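Local structure of cystatin-F (Homo sapiens, 2CH9) at residues E53-R58 with E72-R77; G66-L71 with Y106-V111. The protein inhibits cysteine proteases such as papain and cathepsin L, more weakly than other cystatins do, and forms a disulfide-linked homodimer. All blocks are in the same frame, centred on the assembly; numbering follows the deposited sequence. Where two conformers were deposited one is given.

Interaction 1. Residues E53-R58 with E72-R77; sequences ESRITR and EVEIGR
Ser54 and Arg55 both face Glu74, and Thr57 and Arg58 both face Glu72, so the antiparallel strands 53-58 and 72-77, with 158° between the N-to-C directions of these short segments, slip register by one residue at two classic beta bulges. At the first, Glu74 O takes a short bond from Ser54 N (2.6 Å) and weak ones from Arg55 N and Ser54 OG; at the second, Glu72 O accepts from Thr57 N at 2.9 Å and only weakly from Arg58 N. The strands belong to the hairpin 49-63/67-78 of the cystatin fold, whose curved antiparallel sheet wraps helix 28-44. On the face turned to that helix, Ile56 meets Ala34, Ile75 meets Val38 and Phe41, and Glu53 forms a salt bridge with Arg35. The other face carries two ion pairs. Arg58 grips Glu72 side-on: NE reaches Glu72 OE1 at 2.9 Å from above the carboxylate plane, and NH2 meets the syn lone pair of OE2 at 2.7 Å. Thr57 OG1 donates to the same Glu72 OE1 from its anti side (2.6 Å), so three bonds from this strand hold the carboxylate; Lys16 of the second subunit adds a long, weak ion pair to OE2. Arg55, its CG anti to the backbone N (chi1 -176°), runs alongside Glu74; NH2 meets Glu74 OE2 at 2.7 Å, while NE to OE1 is weak. Thr57 CG2 sits 3.5 Å above the Arg55 guanidinium plane, over its centre.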
loop_
_atom_site.group_PDB
_atom_site.type_symbol
_atom_site.label_atom_id
_atom_site.label_comp_id
_atom_site.label_asym_id
_atom_site.label_seq_id
_atom_site.Cartn_x
_atom_site.Cartn_y
_atom_site.Cartn_z
ATOM N N GLU A 53 10.103 0.287 -18.699
ATOM C CA GLU A 53 10.418 1.192 -17.596
ATOM C C GLU A 53 11.594 2.085 -18.025
ATOM O O GLU A 53 12.588 1.597 -18.579
ATOM C CB GLU A 53 10.703 0.403 -16.312
ATOM C CG GLU A 53 12.059 -0.340 -16.247
ATOM C CD GLU A 53 12.115 -1.644 -17.040
ATOM O OE1 GLU A 53 11.123 -2.057 -17.688
ATOM O OE2 GLU A 53 13.189 -2.267 -17.022
ATOM N N SER A 54 11.459 3.396 -17.817
ATOM C CA SER A 54 12.511 4.326 -18.226
ATOM C C SER A 54 13.239 4.973 -17.054
ATOM O O SER A 54 14.398 5.343 -17.187
ATOM C CB SER A 54 11.984 5.388 -19.205
ATOM O OG SER A 54 11.044 6.259 -18.599
ATOM N N ARG A 55 12.567 5.105 -15.911
ATOM C CA ARG A 55 13.164 5.739 -14.739
ATOM C C ARG A 55 12.405 5.335 -13.489
ATOM O O ARG A 55 11.188 5.304 -13.493
ATOM C CB ARG A 55 13.162 7.269 -14.900
ATOM C CG ARG A 55 13.853 8.039 -13.791
ATOM C CD ARG A 55 14.281 9.440 -14.263
ATOM N NE ARG A 55 13.161 10.380 -14.292
ATOM C CZ ARG A 55 13.096 11.509 -13.586
ATOM N NH1 ARG A 55 14.098 11.868 -12.783
ATOM N NH2 ARG A 55 12.023 12.288 -13.681
ATOM N N ILE A 56 13.127 5.029 -12.418
ATOM C CA ILE A 56 12.500 4.757 -11.136
ATOM C C ILE A 56 12.899 5.890 -10.214
ATOM O O ILE A 56 14.072 6.015 -9.854
ATOM C CB ILE A 56 12.947 3.408 -10.555
ATOM C CG1 ILE A 56 12.656 2.291 -11.545
ATOM C CG2 ILE A 56 12.263 3.152 -9.200
ATOM C CD1 ILE A 56 13.522 1.090 -11.361
ATOM N N THR A 57 11.929 6.725 -9.850
ATOM C CA THR A 57 12.234 7.938 -9.100
ATOM C C THR A 57 12.183 7.728 -7.589
ATOM O O THR A 57 12.964 8.329 -6.853
ATOM C CB THR A 57 11.338 9.127 -9.527
ATOM O OG1 THR A 57 10.022 8.654 -9.815
ATOM C CG2 THR A 57 11.887 9.765 -10.784
ATOM N N ARG A 58 11.276 6.861 -7.138
ATOM C CA ARG A 58 11.096 6.588 -5.707
ATOM C C ARG A 58 10.711 5.132 -5.501
ATOM O O ARG A 58 10.080 4.526 -6.359
ATOM C CB ARG A 58 10.049 7.538 -5.081
ATOM C CG ARG A 58 10.515 8.977 -5.043
ATOM C CD ARG A 58 9.630 9.932 -4.243
ATOM N NE ARG A 58 8.564 10.497 -5.074
ATOM C CZ ARG A 58 7.722 11.459 -4.688
ATOM N NH1 ARG A 58 7.807 11.978 -3.464
ATOM N NH2 ARG A 58 6.775 11.891 -5.522
ATOM N N GLU A 72 7.497 4.427 -7.712
ATOM C CA GLU A 72 7.208 5.533 -8.599
ATOM C C GLU A 72 8.145 5.335 -9.792
ATOM O O GLU A 72 9.357 5.486 -9.679
ATOM C CB GLU A 72 7.482 6.867 -7.897
ATOM C CG GLU A 72 7.066 8.087 -8.671
ATOM C CD GLU A 72 7.410 9.373 -7.931
ATOM O OE1 GLU A 72 8.616 9.740 -7.862
ATOM O OE2 GLU A 72 6.480 10.032 -7.413
ATOM N N VAL A 73 7.564 4.989 -10.930
ATOM C CA VAL A 73 8.325 4.524 -12.087
ATOM C C VAL A 73 7.806 5.223 -13.354
ATOM O O VAL A 73 6.597 5.363 -13.536
ATOM C CB VAL A 73 8.258 2.964 -12.206
ATOM C CG1 VAL A 73 6.844 2.447 -11.969
ATOM C CG2 VAL A 73 8.815 2.470 -13.541
ATOM N N GLU A 74 8.710 5.727 -14.184
ATOM C CA GLU A 74 8.329 6.256 -15.478
ATOM C C GLU A 74 8.453 5.152 -16.527
ATOM O O GLU A 74 9.392 4.359 -16.492
ATOM C CB GLU A 74 9.176 7.472 -15.853
ATOM C CG GLU A 74 8.783 8.744 -15.098
ATOM C CD GLU A 74 9.810 9.853 -15.228
ATOM O OE1 GLU A 74 10.551 9.888 -16.240
ATOM O OE2 GLU A 74 9.879 10.706 -14.315
ATOM N N ILE A 75 7.487 5.090 -17.438
ATOM C CA ILE A 75 7.529 4.130 -18.538
ATOM C C ILE A 75 7.453 4.861 -19.871
ATOM O O ILE A 75 6.850 5.929 -19.956
ATOM C CB ILE A 75 6.417 3.069 -18.427
ATOM C CG1 ILE A 75 5.025 3.707 -18.556
ATOM C CG2 ILE A 75 6.546 2.299 -17.100
ATOM C CD1 ILE A 75 3.915 2.686 -18.732
ATOM N N GLY A 76 8.085 4.297 -20.897
ATOM C CA GLY A 76 8.129 4.926 -22.207
ATOM C C GLY A 76 7.897 3.953 -23.345
ATOM O O GLY A 76 8.246 2.770 -23.246
ATOM N N ARG A 77 7.309 4.453 -24.432
ATOM C CA ARG A 77 7.049 3.625 -25.604
ATOM C C ARG A 77 8.360 3.247 -26.291
ATOM O O ARG A 77 9.224 4.099 -26.497
ATOM C CB ARG A 77 6.104 4.330 -26.576
ATOM C CG ARG A 77 5.666 3.434 -27.726
ATOM C CD ARG A 77 4.811 4.157 -28.754
ATOM N NE ARG A 77 3.407 4.269 -28.353
ATOM C CZ ARG A 77 2.721 5.407 -28.316
ATOM N NH1 ARG A 77 3.294 6.554 -28.668
ATOM N NH2 ARG A 77 1.447 5.404 -27.940
#

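Interaction 2. Residues G66-L71 with Y106-V111; sequences GLKYML and YSEVWV
The Tyr106 ring leans against Met70 and Leu71, with Leu71 O 3.2 Å from Tyr106 CD1 and Met70 CB 3.3 Å from Tyr106 OH, both approaching obliquely; in its plane, at the edge, lies Glu108 OE2, whose anti lone pair takes the hydroxyl's hydrogen bond (2.7 Å). The Tyr69 ring has Val109 O and Val111 CG2 near its plane at the edge. Lys68 N stands at the edge of the Trp110 indole, whose NE1 bonds to Val64 O. Lys68 leaves the backbone with CG anti to N (chi1 -172°) and bends further along its chain, bringing NZ within 3.1 Å of Glu108 OE1, 69° out of the carboxylate plane; a water accepts weakly from Lys68 NZ and donates to Glu108 OE2. With 165° between the segments' N-to-C directions, the register is unbroken: Leu67, Tyr69 and Leu71 form reciprocal N-H to O pairs with Val111, Val109 and Ser107, Tyr69 N to Val109 O being 2.7 Å. Gly66, with backbone angles that call for glycine, belongs to the secondary area of contact. Tyr69 and Leu71 pack on helix 28-44, where Ser107 OG bonds to Ser37; on the opposite face Met70 meets Met70 of the second subunit, and strands 49-63 and 117-126 flank the pair.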
loop_
_atom_site.group_PDB
_atom_site.type_symbol
_atom_site.label_atom_id
_atom_site.label_comp_id
_atom_site.label_asym_id
_atom_site.label_seq_id
_atom_site.Cartn_x
_atom_site.Cartn_y
_atom_site.Cartn_z
ATOM N N GLY A 66 7.008 -12.110 2.086
ATOM C CA GLY A 66 7.584 -11.806 0.782
ATOM C C GLY A 66 7.890 -10.322 0.755
ATOM O O GLY A 66 7.866 -9.659 1.792
ATOM N N LEU A 67 8.156 -9.800 -0.435
ATOM C CA LEU A 67 8.526 -8.401 -0.609
ATOM C C LEU A 67 7.492 -7.636 -1.421
ATOM O O LEU A 67 7.213 -7.983 -2.571
ATOM C CB LEU A 67 9.900 -8.293 -1.289
ATOM C CG LEU A 67 11.131 -8.812 -0.503
ATOM C CD1 LEU A 67 12.432 -8.462 -1.192
ATOM C CD2 LEU A 67 11.171 -8.296 0.924
ATOM N N LYS A 68 6.918 -6.602 -0.822
ATOM C CA LYS A 68 5.996 -5.725 -1.550
ATOM C C LYS A 68 6.714 -4.422 -1.882
ATOM O O LYS A 68 7.170 -3.694 -0.978
ATOM C CB LYS A 68 4.742 -5.430 -0.722
ATOM C CG LYS A 68 3.655 -4.678 -1.491
ATOM C CD LYS A 68 2.702 -3.974 -0.576
ATOM C CE LYS A 68 1.286 -4.190 -1.061
ATOM N NZ LYS A 68 0.308 -3.203 -0.534
ATOM N N TYR A 69 6.843 -4.138 -3.175
ATOM C CA TYR A 69 7.471 -2.897 -3.627
ATOM C C TYR A 69 6.425 -1.851 -3.882
ATOM O O TYR A 69 5.369 -2.140 -4.441
ATOM C CB TYR A 69 8.298 -3.132 -4.881
ATOM C CG TYR A 69 9.459 -4.052 -4.635
ATOM C CD1 TYR A 69 10.668 -3.566 -4.125
ATOM C CD2 TYR A 69 9.343 -5.421 -4.859
ATOM C CE1 TYR A 69 11.728 -4.424 -3.882
ATOM C CE2 TYR A 69 10.402 -6.279 -4.612
ATOM C CZ TYR A 69 11.581 -5.779 -4.131
ATOM O OH TYR A 69 12.619 -6.646 -3.911
ATOM N N MET A 70 6.672 -0.640 -3.408
ATOM C CA MET A 70 5.822 0.489 -3.764
ATOM C C MET A 70 6.715 1.397 -4.592
ATOM O O MET A 70 7.712 1.907 -4.074
ATOM C CB MET A 70 5.309 1.206 -2.508
ATOM C CG MET A 70 4.560 0.279 -1.581
ATOM S SD MET A 70 4.169 1.033 -0.009
ATOM C CE MET A 70 2.984 -0.166 0.619
ATOM N N LEU A 71 6.367 1.589 -5.864
ATOM C CA LEU A 71 7.280 2.216 -6.818
ATOM C C LEU A 71 6.665 3.407 -7.516
ATOM O O LEU A 71 5.484 3.407 -7.852
ATOM C CB LEU A 71 7.739 1.221 -7.886
ATOM C CG LEU A 71 8.351 -0.116 -7.491
ATOM C CD1 LEU A 71 8.726 -0.851 -8.755
ATOM C CD2 LEU A 71 9.595 0.054 -6.591
ATOM N N TYR A 106 2.421 4.828 -10.597
ATOM C CA TYR A 106 2.654 4.281 -9.284
ATOM C C TYR A 106 2.278 2.805 -9.352
ATOM O O TYR A 106 1.229 2.443 -9.891
ATOM C CB TYR A 106 1.812 4.999 -8.219
ATOM C CG TYR A 106 1.915 4.309 -6.875
ATOM C CD1 TYR A 106 3.033 4.502 -6.053
ATOM C CD2 TYR A 106 0.917 3.417 -6.441
ATOM C CE1 TYR A 106 3.155 3.852 -4.841
ATOM C CE2 TYR A 106 1.033 2.761 -5.216
ATOM C CZ TYR A 106 2.154 2.992 -4.420
ATOM O OH TYR A 106 2.278 2.355 -3.210
ATOM N N SER A 107 3.135 1.947 -8.817
ATOM C CA SER A 107 2.802 0.549 -8.738
ATOM C C SER A 107 3.119 -0.086 -7.386
ATOM O O SER A 107 3.995 0.382 -6.636
ATOM C CB SER A 107 3.499 -0.236 -9.852
ATOM O OG SER A 107 4.880 -0.336 -9.585
ATOM N N GLU A 108 2.384 -1.156 -7.089
ATOM C CA GLU A 108 2.730 -2.065 -6.005
ATOM C C GLU A 108 2.921 -3.426 -6.632
ATOM O O GLU A 108 2.107 -3.857 -7.459
ATOM C CB GLU A 108 1.651 -2.068 -4.928
ATOM C CG GLU A 108 1.643 -0.761 -4.151
ATOM C CD GLU A 108 0.492 -0.585 -3.190
ATOM O OE1 GLU A 108 -0.383 -1.485 -3.045
ATOM O OE2 GLU A 108 0.461 0.495 -2.564
ATOM N N VAL A 109 4.018 -4.078 -6.261
ATOM C CA VAL A 109 4.433 -5.337 -6.847
ATOM C C VAL A 109 4.808 -6.243 -5.686
ATOM O O VAL A 109 5.672 -5.889 -4.859
ATOM C CB VAL A 109 5.697 -5.148 -7.725
ATOM C CG1 VAL A 109 6.177 -6.475 -8.272
ATOM C CG2 VAL A 109 5.444 -4.144 -8.854
ATOM N N TRP A 110 4.161 -7.400 -5.611
ATOM C CA TRP A 110 4.413 -8.356 -4.538
ATOM C C TRP A 110 5.214 -9.521 -5.096
ATOM O O TRP A 110 4.778 -10.177 -6.051
ATOM C CB TRP A 110 3.088 -8.852 -3.941
ATOM C CG TRP A 110 3.247 -9.767 -2.739
ATOM C CD1 TRP A 110 4.003 -9.541 -1.609
ATOM C CD2 TRP A 110 2.615 -11.037 -2.546
ATOM N NE1 TRP A 110 3.879 -10.595 -0.739
ATOM C CE2 TRP A 110 3.035 -11.527 -1.284
ATOM C CE3 TRP A 110 1.724 -11.800 -3.306
ATOM C CZ2 TRP A 110 2.601 -12.759 -0.775
ATOM C CZ3 TRP A 110 1.299 -13.018 -2.805
ATOM C CH2 TRP A 110 1.737 -13.485 -1.544
ATOM N N VAL A 111 6.394 -9.760 -4.531
ATOM C CA VAL A 111 7.281 -10.802 -5.052
ATOM C C VAL A 111 7.610 -11.793 -3.947
ATOM O O VAL A 111 8.030 -11.394 -2.853
ATOM C CB VAL A 111 8.579 -10.209 -5.654
ATOM C CG1 VAL A 111 9.430 -11.294 -6.319
ATOM C CG2 VAL A 111 8.241 -9.103 -6.650
HETATM O O HOH W 1 -0.493 -0.329 -0.185
#

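From the N terminus, the chain passes helix 28-44 and enters strand 49-63, where residues 53-58 await their partner. The turn before residue 67 reverses it: Gly66 ends the turn and residues 67-71 open the return strand, directly followed by 72-77, which closes interaction 1 across an intervening 13 residues. Interaction 2 closes later, when 106-111 returns from a 34-residue excursion that includes the rest of strand 67-78. The segments alternate along the sequence, so the closures cross. Strand 67-78 is common to both, joined to 49-63 in the first and to 102-112 in the second. Their centres are 14 Å apart, and both contacts reach the second subunit.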